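Local coordinates for protein versicolorin reductase (Brucella melitensis, PDB 4NIM) that probably catalyses NAD(P)-dependent oxidoreduction as a short-chain dehydrogenase/reductase, on a substrate not established, at residues D118-V123 and A164-S169; N150-S155 and V191-I196. All blocks are in the same frame, centred on the assembly; numbering follows the deposited sequence.

Contact 1 of 2, residues D118-V123 and A164-S169; sequences DRLFAV and AAYCAS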
ATOM      1  N   ASP A 118       8.238 -16.968   2.553  1.00 16.99           N
ATOM      2  CA  ASP A 118       8.414 -16.477   1.194  1.00 17.56           C
ATOM      3  C   ASP A 118       7.141 -15.743   0.693  1.00 17.89           C
ATOM      4  O   ASP A 118       7.252 -14.735   0.006  1.00 17.16           O
ATOM      5  CB  ASP A 118       8.718 -17.642   0.235  1.00 19.05           C
ATOM      6  CG  ASP A 118      10.145 -18.147   0.364  1.00 19.91           C
ATOM      7  OD1 ASP A 118      10.965 -17.466   1.009  1.00 19.98           O
ATOM      8  OD2 ASP A 118      10.425 -19.223  -0.207  1.00 21.76           O
ATOM      9  N   ARG A 119       5.954 -16.257   1.022  1.00 18.78           N
ATOM     10  CA  ARG A 119       4.678 -15.581   0.603  1.00 19.56           C
ATOM     11  C   ARG A 119       4.595 -14.177   1.244  1.00 18.92           C
ATOM     12  O   ARG A 119       4.171 -13.206   0.626  1.00 19.49           O
ATOM     13  CB  ARG A 119       3.426 -16.326   1.139  1.00 22.44           C
ATOM     14  CG  ARG A 119       2.994 -17.543   0.426  1.00 26.59           C
ATOM     15  CD  ARG A 119       1.513 -17.859   0.719  1.00 27.11           C
ATOM     16  NE  ARG A 119       1.182 -18.263   2.092  1.00 27.04           N
ATOM     17  CZ  ARG A 119       1.516 -19.438   2.635  1.00 26.62           C
ATOM     18  NH1 ARG A 119       2.280 -20.305   1.973  1.00 26.78           N
ATOM     19  NH2 ARG A 119       1.145 -19.713   3.866  1.00 26.37           N
ATOM     20  N   LEU A 120       4.869 -14.108   2.532  1.00 18.25           N
ATOM     21  CA  LEU A 120       4.866 -12.824   3.230  1.00 17.82           C
ATOM     22  C   LEU A 120       5.814 -11.815   2.570  1.00 17.63           C
ATOM     23  O   LEU A 120       5.397 -10.702   2.237  1.00 17.50           O
ATOM     24  CB  LEU A 120       5.244 -13.020   4.674  1.00 17.49           C
ATOM     25  CG  LEU A 120       4.080 -13.567   5.531  1.00 18.11           C
ATOM     26  CD1 LEU A 120       4.576 -14.059   6.848  1.00 18.34           C
ATOM     27  CD2 LEU A 120       2.999 -12.514   5.796  1.00 18.39           C
ATOM     28  N   PHE A 121       7.059 -12.195   2.361  1.00 16.39           N
ATOM     29  CA  PHE A 121       8.016 -11.276   1.693  1.00 17.03           C
ATOM     30  C   PHE A 121       7.621 -10.982   0.253  1.00 17.30           C
ATOM     31  O   PHE A 121       7.819  -9.870  -0.224  1.00 18.37           O
ATOM     32  CB  PHE A 121       9.454 -11.772   1.812  1.00 16.52           C
ATOM     33  CG  PHE A 121      10.072 -11.411   3.099  1.00 16.19           C
ATOM     34  CD1 PHE A 121       9.752 -12.103   4.250  1.00 16.45           C
ATOM     35  CD2 PHE A 121      10.875 -10.304   3.197  1.00 15.84           C
ATOM     36  CE1 PHE A 121      10.251 -11.697   5.464  1.00 16.28           C
ATOM     37  CE2 PHE A 121      11.393  -9.899   4.407  1.00 15.17           C
ATOM     38  CZ  PHE A 121      11.066 -10.607   5.549  1.00 15.75           C
ATOM     39  N   ALA A 122       7.062 -11.977  -0.448  1.00 17.34           N
ATOM     40  CA  ALA A 122       6.669 -11.798  -1.806  1.00 17.24           C
ATOM     41  C   ALA A 122       5.564 -10.729  -1.930  1.00 17.44           C
ATOM     42  O   ALA A 122       5.635  -9.872  -2.824  1.00 17.68           O
ATOM     43  CB  ALA A 122       6.184 -13.112  -2.422  1.00 18.01           C
ATOM     44  N   VAL A 123       4.568 -10.766  -1.051  1.00 17.09           N
ATOM     45  CA  VAL A 123       3.419  -9.856  -1.179  1.00 17.49           C
ATOM     46  C   VAL A 123       3.730  -8.544  -0.454  1.00 17.25           C
ATOM     47  O   VAL A 123       3.398  -7.496  -0.948  1.00 16.37           O
ATOM     48  CB  VAL A 123       2.098 -10.460  -0.636  1.00 18.22           C
ATOM     49  CG1 VAL A 123       0.948  -9.442  -0.680  1.00 18.45           C
ATOM     50  CG2 VAL A 123       1.728 -11.717  -1.429  1.00 19.00           C
ATOM     51  N   ALA A 164       6.261 -13.387  13.334  1.00 16.41           N
ATOM     52  CA  ALA A 164       7.636 -12.993  13.171  1.00 15.84           C
ATOM     53  C   ALA A 164       8.000 -12.586  11.773  1.00 15.21           C
ATOM     54  O   ALA A 164       8.621 -11.527  11.597  1.00 14.50           O
ATOM     55  CB  ALA A 164       8.608 -14.086  13.665  1.00 16.59           C
ATOM     56  N   ALA A 165       7.716 -13.427  10.781  1.00 14.81           N
ATOM     57  CA  ALA A 165       8.151 -13.130   9.420  1.00 14.99           C
ATOM     58  C   ALA A 165       7.378 -11.924   8.856  1.00 14.70           C
ATOM     59  O   ALA A 165       7.966 -11.080   8.121  1.00 14.44           O
ATOM     60  CB  ALA A 165       7.945 -14.339   8.500  1.00 15.97           C
ATOM     61  N   TYR A 166       6.122 -11.830   9.240  1.00 14.89           N
ATOM     62  CA  TYR A 166       5.263 -10.685   8.824  1.00 15.55           C
ATOM     63  C   TYR A 166       5.903  -9.377   9.279  1.00 15.14           C
ATOM     64  O   TYR A 166       6.048  -8.443   8.491  1.00 15.23           O
ATOM     65  CB  TYR A 166       3.871 -10.789   9.441  1.00 16.13           C
ATOM     66  CG  TYR A 166       3.008  -9.533   9.358  1.00 17.31           C
ATOM     67  CD1 TYR A 166       2.225  -9.293   8.295  1.00 18.80           C
ATOM     68  CD2 TYR A 166       3.016  -8.595  10.404  1.00 18.74           C
ATOM     69  CE1 TYR A 166       1.390  -8.152   8.242  1.00 20.15           C
ATOM     70  CE2 TYR A 166       2.280  -7.433  10.354  1.00 18.66           C
ATOM     71  CZ  TYR A 166       1.452  -7.235   9.292  1.00 20.48           C
ATOM     72  OH  TYR A 166       0.732  -6.089   9.310  1.00 23.36           O
ATOM     73  N   CYS A 167       6.352  -9.338  10.530  1.00 15.66           N
ATOM     74  CA  CYS A 167       6.925  -8.089  11.082  1.00 15.22           C
ATOM     75  C   CYS A 167       8.175  -7.731  10.287  1.00 15.78           C
ATOM     76  O   CYS A 167       8.293  -6.603   9.820  1.00 15.68           O
ATOM     77  CB  CYS A 167       7.243  -8.215  12.536  1.00 15.60           C
ATOM     78  SG  CYS A 167       5.768  -8.476  13.552  1.00 16.47           S
ATOM     79  N   ALA A 168       9.076  -8.707  10.092  1.00 15.46           N
ATOM     80  CA  ALA A 168      10.279  -8.469   9.259  1.00 15.15           C
ATOM     81  C   ALA A 168       9.978  -7.975   7.842  1.00 15.03           C
ATOM     82  O   ALA A 168      10.692  -7.109   7.309  1.00 14.18           O
ATOM     83  CB  ALA A 168      11.175  -9.734   9.260  1.00 15.21           C
ATOM     84  N   SER A 169       8.955  -8.517   7.186  1.00 15.49           N
ATOM     85  CA  SER A 169       8.572  -8.072   5.834  1.00 15.61           C
ATOM     86  C   SER A 169       8.175  -6.594   5.794  1.00 15.96           C
ATOM     87  O   SER A 169       8.465  -5.910   4.821  1.00 16.01           O
ATOM     88  CB  SER A 169       7.450  -8.938   5.222  1.00 15.54           C
ATOM     89  OG  SER A 169       6.167  -8.702   5.813  1.00 15.52           O
TER
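L120 and F121 both carry CG beside the backbone N, with chi1 of -78° and -82°, and this brings the leucine methyls and the phenylalanine ring against A165, Y166, A168 and S169. The F121 ring lies along the flank of the second helix. S169 CB sits over the middle of one ring face, 3.9 Å from its centroid, and makes a CH-pi contact. The far end of the ring, CZ, reaches the backbone, 3.4 Å from S169 N. CZ also touches the methyl CB of A168, at 3.8 Å. F117, one turn earlier, stacks on the F121 ring.

The L120 methyls divide the work. CD1 rests on A165 CB at 3.8 Å and on the backbone N of Y166. CD2 meets Y166 CB at 4.1 Å and comes up to the edge of the tyrosine ring. The two side chains cross at about a right angle.

Helices 114-142 and 164-183 run side by side here. The axes of the two short segments approach to 8.9 Å and cross at -23°. Both helices belong to the Rossmann-type fold of the family, and they pack on the same side of its parallel sheet. Y166 fits the tyrosine of the family's YxxxK motif and is probably the catalytic one, as in relatives. L120 thus packs against that tyrosine.

No hydrogen bond joins the two segments directly. S169 OG, placed between backbone N and carbonyl carbon, turns back within its own helix and bonds Y166 O at 2.7 Å. The same hydroxyl is bonded to N124, just past the first segment, and S169 O is bonded to T125 OG1.

Contact 2 of 2, residues N150-S155 and V191-I196; sequences NVSSMS and VNSLNI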
ATOM      1  N   ASN A 150       3.113   3.634   0.609  1.00 16.58           N
ATOM      2  CA  ASN A 150       3.217   2.274   1.083  1.00 16.12           C
ATOM      3  C   ASN A 150       2.413   2.067   2.364  1.00 15.73           C
ATOM      4  O   ASN A 150       2.548   2.852   3.320  1.00 16.29           O
ATOM      5  CB  ASN A 150       4.680   1.938   1.324  1.00 16.62           C
ATOM      6  CG  ASN A 150       5.472   1.945   0.030  1.00 17.44           C
ATOM      7  OD1 ASN A 150       4.921   1.582  -1.015  1.00 17.78           O
ATOM      8  ND2 ASN A 150       6.726   2.380   0.079  1.00 17.08           N
ATOM      9  N   VAL A 151       1.582   1.043   2.403  1.00 15.33           N
ATOM     10  CA  VAL A 151       0.845   0.746   3.630  1.00 15.76           C
ATOM     11  C   VAL A 151       1.657  -0.326   4.390  1.00 15.90           C
ATOM     12  O   VAL A 151       1.721  -1.493   3.984  1.00 16.01           O
ATOM     13  CB  VAL A 151      -0.551   0.256   3.369  1.00 16.62           C
ATOM     14  CG1 VAL A 151      -1.285  -0.051   4.698  1.00 17.16           C
ATOM     15  CG2 VAL A 151      -1.356   1.331   2.590  1.00 17.53           C
ATOM     16  N   SER A 152       2.310   0.103   5.451  1.00 15.78           N
ATOM     17  CA  SER A 152       3.118  -0.764   6.267  1.00 15.91           C
ATOM     18  C   SER A 152       2.375  -0.957   7.598  1.00 17.08           C
ATOM     19  O   SER A 152       1.153  -0.890   7.629  1.00 17.64           O
ATOM     20  CB  SER A 152       4.503  -0.173   6.470  1.00 15.56           C
ATOM     21  OG  SER A 152       5.344  -1.068   7.165  1.00 15.49           O
ATOM     22  N   SER A 153       3.098  -1.322   8.663  1.00 17.24           N
ATOM     23  CA  SER A 153       2.450  -1.754   9.890  1.00 17.32           C
ATOM     24  C   SER A 153       3.063  -1.138  11.127  1.00 17.22           C
ATOM     25  O   SER A 153       4.257  -0.830  11.156  1.00 17.12           O
ATOM     26  CB  SER A 153       2.544  -3.293   9.946  1.00 17.32           C
ATOM     27  OG  SER A 153       2.006  -3.815  11.144  1.00 17.18           O
ATOM     28  N   MET A 154       2.295  -1.084  12.217  1.00 16.97           N
ATOM     29  CA  MET A 154       2.854  -0.736  13.529  1.00 16.86           C
ATOM     30  C   MET A 154       3.808  -1.808  14.017  1.00 16.49           C
ATOM     31  O   MET A 154       4.555  -1.612  14.952  1.00 17.24           O
ATOM     32  CB  MET A 154       1.759  -0.520  14.589  1.00 17.35           C
ATOM     33  CG  MET A 154       0.962   0.741  14.344  1.00 17.60           C
ATOM     34  SD  MET A 154       1.887   2.305  14.439  1.00 17.75           S
ATOM     35  CE  MET A 154       2.316   2.415  16.142  1.00 18.35           C
ATOM     36  N   SER A 155       3.744  -2.990  13.399  1.00 16.99           N
ATOM     37  CA  SER A 155       4.628  -4.089  13.703  1.00 17.32           C
ATOM     38  C   SER A 155       6.039  -3.995  13.104  1.00 17.74           C
ATOM     39  O   SER A 155       6.930  -4.829  13.420  1.00 18.85           O
ATOM     40  CB  SER A 155       3.962  -5.395  13.218  1.00 18.27           C
ATOM     41  OG  SER A 155       2.779  -5.663  13.892  1.00 19.11           O
ATOM     42  N   VAL A 191       7.681   9.419  -1.862  1.00 17.74           N
ATOM     43  CA  VAL A 191       7.385   8.064  -1.361  1.00 17.15           C
ATOM     44  C   VAL A 191       7.280   8.087   0.166  1.00 16.35           C
ATOM     45  O   VAL A 191       8.264   8.344   0.863  1.00 16.38           O
ATOM     46  CB  VAL A 191       8.464   7.059  -1.770  1.00 18.19           C
ATOM     47  CG1 VAL A 191       7.993   5.630  -1.485  1.00 18.25           C
ATOM     48  CG2 VAL A 191       8.838   7.231  -3.257  1.00 19.13           C
ATOM     49  N   ASN A 192       6.109   7.770   0.669  1.00 15.70           N
ATOM     50  CA  ASN A 192       5.824   7.853   2.082  1.00 15.91           C
ATOM     51  C   ASN A 192       5.139   6.597   2.544  1.00 15.73           C
ATOM     52  O   ASN A 192       4.547   5.840   1.732  1.00 16.48           O
ATOM     53  CB  ASN A 192       4.948   9.053   2.379  1.00 16.21           C
ATOM     54  CG  ASN A 192       5.661  10.356   2.155  1.00 16.62           C
ATOM     55  OD1 ASN A 192       6.560  10.737   2.902  1.00 17.36           O
ATOM     56  ND2 ASN A 192       5.224  11.070   1.141  1.00 17.22           N
ATOM     57  N   SER A 193       5.238   6.360   3.847  1.00 16.01           N
ATOM     58  CA  SER A 193       4.629   5.185   4.437  1.00 15.94           C
ATOM     59  C   SER A 193       3.598   5.516   5.494  1.00 15.73           C
ATOM     60  O   SER A 193       3.786   6.428   6.276  1.00 16.35           O
ATOM     61  CB  SER A 193       5.750   4.319   5.100  1.00 16.76           C
ATOM     62  OG  SER A 193       5.155   3.164   5.660  1.00 17.88           O
ATOM     63  N   LEU A 194       2.525   4.743   5.510  1.00 15.66           N
ATOM     64  CA  LEU A 194       1.523   4.853   6.536  1.00 16.20           C
ATOM     65  C   LEU A 194       1.519   3.538   7.292  1.00 16.40           C
ATOM     66  O   LEU A 194       1.251   2.481   6.702  1.00 16.65           O
ATOM     67  CB  LEU A 194       0.139   5.160   5.934  1.00 16.39           C
ATOM     68  CG  LEU A 194      -0.916   5.474   6.995  1.00 17.45           C
ATOM     69  CD1 LEU A 194      -0.660   6.832   7.633  1.00 17.93           C
ATOM     70  CD2 LEU A 194      -2.313   5.437   6.359  1.00 18.57           C
ATOM     71  N   ASN A 195       1.845   3.591   8.584  1.00 17.02           N
ATOM     72  CA  ASN A 195       2.101   2.367   9.332  1.00 17.10           C
ATOM     73  C   ASN A 195       0.907   2.107  10.234  1.00 17.55           C
ATOM     74  O   ASN A 195       0.781   2.704  11.305  1.00 17.58           O
ATOM     75  CB  ASN A 195       3.399   2.412  10.135  1.00 17.83           C
ATOM     76  CG  ASN A 195       4.628   2.364   9.251  1.00 17.72           C
ATOM     77  OD1 ASN A 195       4.763   3.179   8.334  1.00 17.13           O
ATOM     78  ND2 ASN A 195       5.549   1.448   9.556  1.00 18.56           N
ATOM     79  N   ILE A 196       0.069   1.185   9.807  1.00 17.90           N
ATOM     80  CA  ILE A 196      -1.251   1.030  10.407  1.00 18.96           C
ATOM     81  C   ILE A 196      -1.340  -0.079  11.417  1.00 20.19           C
ATOM     82  O   ILE A 196      -0.550  -1.051  11.438  1.00 20.08           O
ATOM     83  CB  ILE A 196      -2.370   0.852   9.334  1.00 19.52           C
ATOM     84  CG1 ILE A 196      -2.170  -0.418   8.496  1.00 20.39           C
ATOM     85  CG2 ILE A 196      -2.461   2.071   8.451  1.00 18.96           C
ATOM     86  CD1 ILE A 196      -3.389  -0.759   7.656  1.00 21.39           C
TER
HETATM   87  O   HOH W   1      -0.841  -3.982  11.587  1.00 34.66           O
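Strands 150-153 and 191-196 pair in parallel, their short axes 4.2 Å apart at 35°, with N150 beside S193 and S153 beside I196. The ladder starts straight and becomes distorted from S152 on. N150 N donates to N192 O, and N150 O takes L194 N at 2.9 Å in a nearly straight bond of 168°. S152 N donates to L194 O in a bent bond, and I196 N reaches S152 O from above the carbonyl plane, at 3.2 Å. M154 N then bonds I196 O, continuing the ladder.

N150, S152, S193 and N195 share one face of the sheet. The N195 amide is held at both ends. ND2 gives a hydrogen bond to S153 O at 3.1 Å, and OD1 accepts from S193 OG at 2.7 Å. D174, on the helix over this face, takes both N195 ND2 and S152 OG. N150 is bonded to N99 and T177.

The other face is apolar at V151 and I196. V151 CG1, anti to the backbone N, meets I196 CD1 at 3.7 Å. M154 bends twice, at chi2 and chi3, and lays SD 3.3 Å from N195 O. One water bridges S153 OG and I196 O, while S153 OG also accepts S155 N at 3.0 Å in an ST turn.

Helix 164-183 connects the two adjacent strands and covers the face of S152 and N195, a right-handed beta-alpha-beta crossover, the repeating unit of the Rossmann-type fold. S153 is probably the family's active-site serine, as in relatives.

How the contacts relate
After the first four strands the chain runs through helix 114-142, which holds 118-123, and then strand 147-153, which holds 150-155. Helix 164-183 follows and brings 164-169 back to helix 114-142, closing the loop of contact 1. Strand 190-196 comes next, and 191-196 closes contact 2 on the strand already passed. The two loops cross, since their segments alternate along the chain. Contact 1 joins neighbouring helices, and contact 2 joins neighbouring strands in the sheet beneath them. The centres are about 14 Å apart, but the contacts touch where Y166 OH lies 3.2 Å from S153 OG, a probable weak hydrogen bond, and where C167 and Y166 pack on S155.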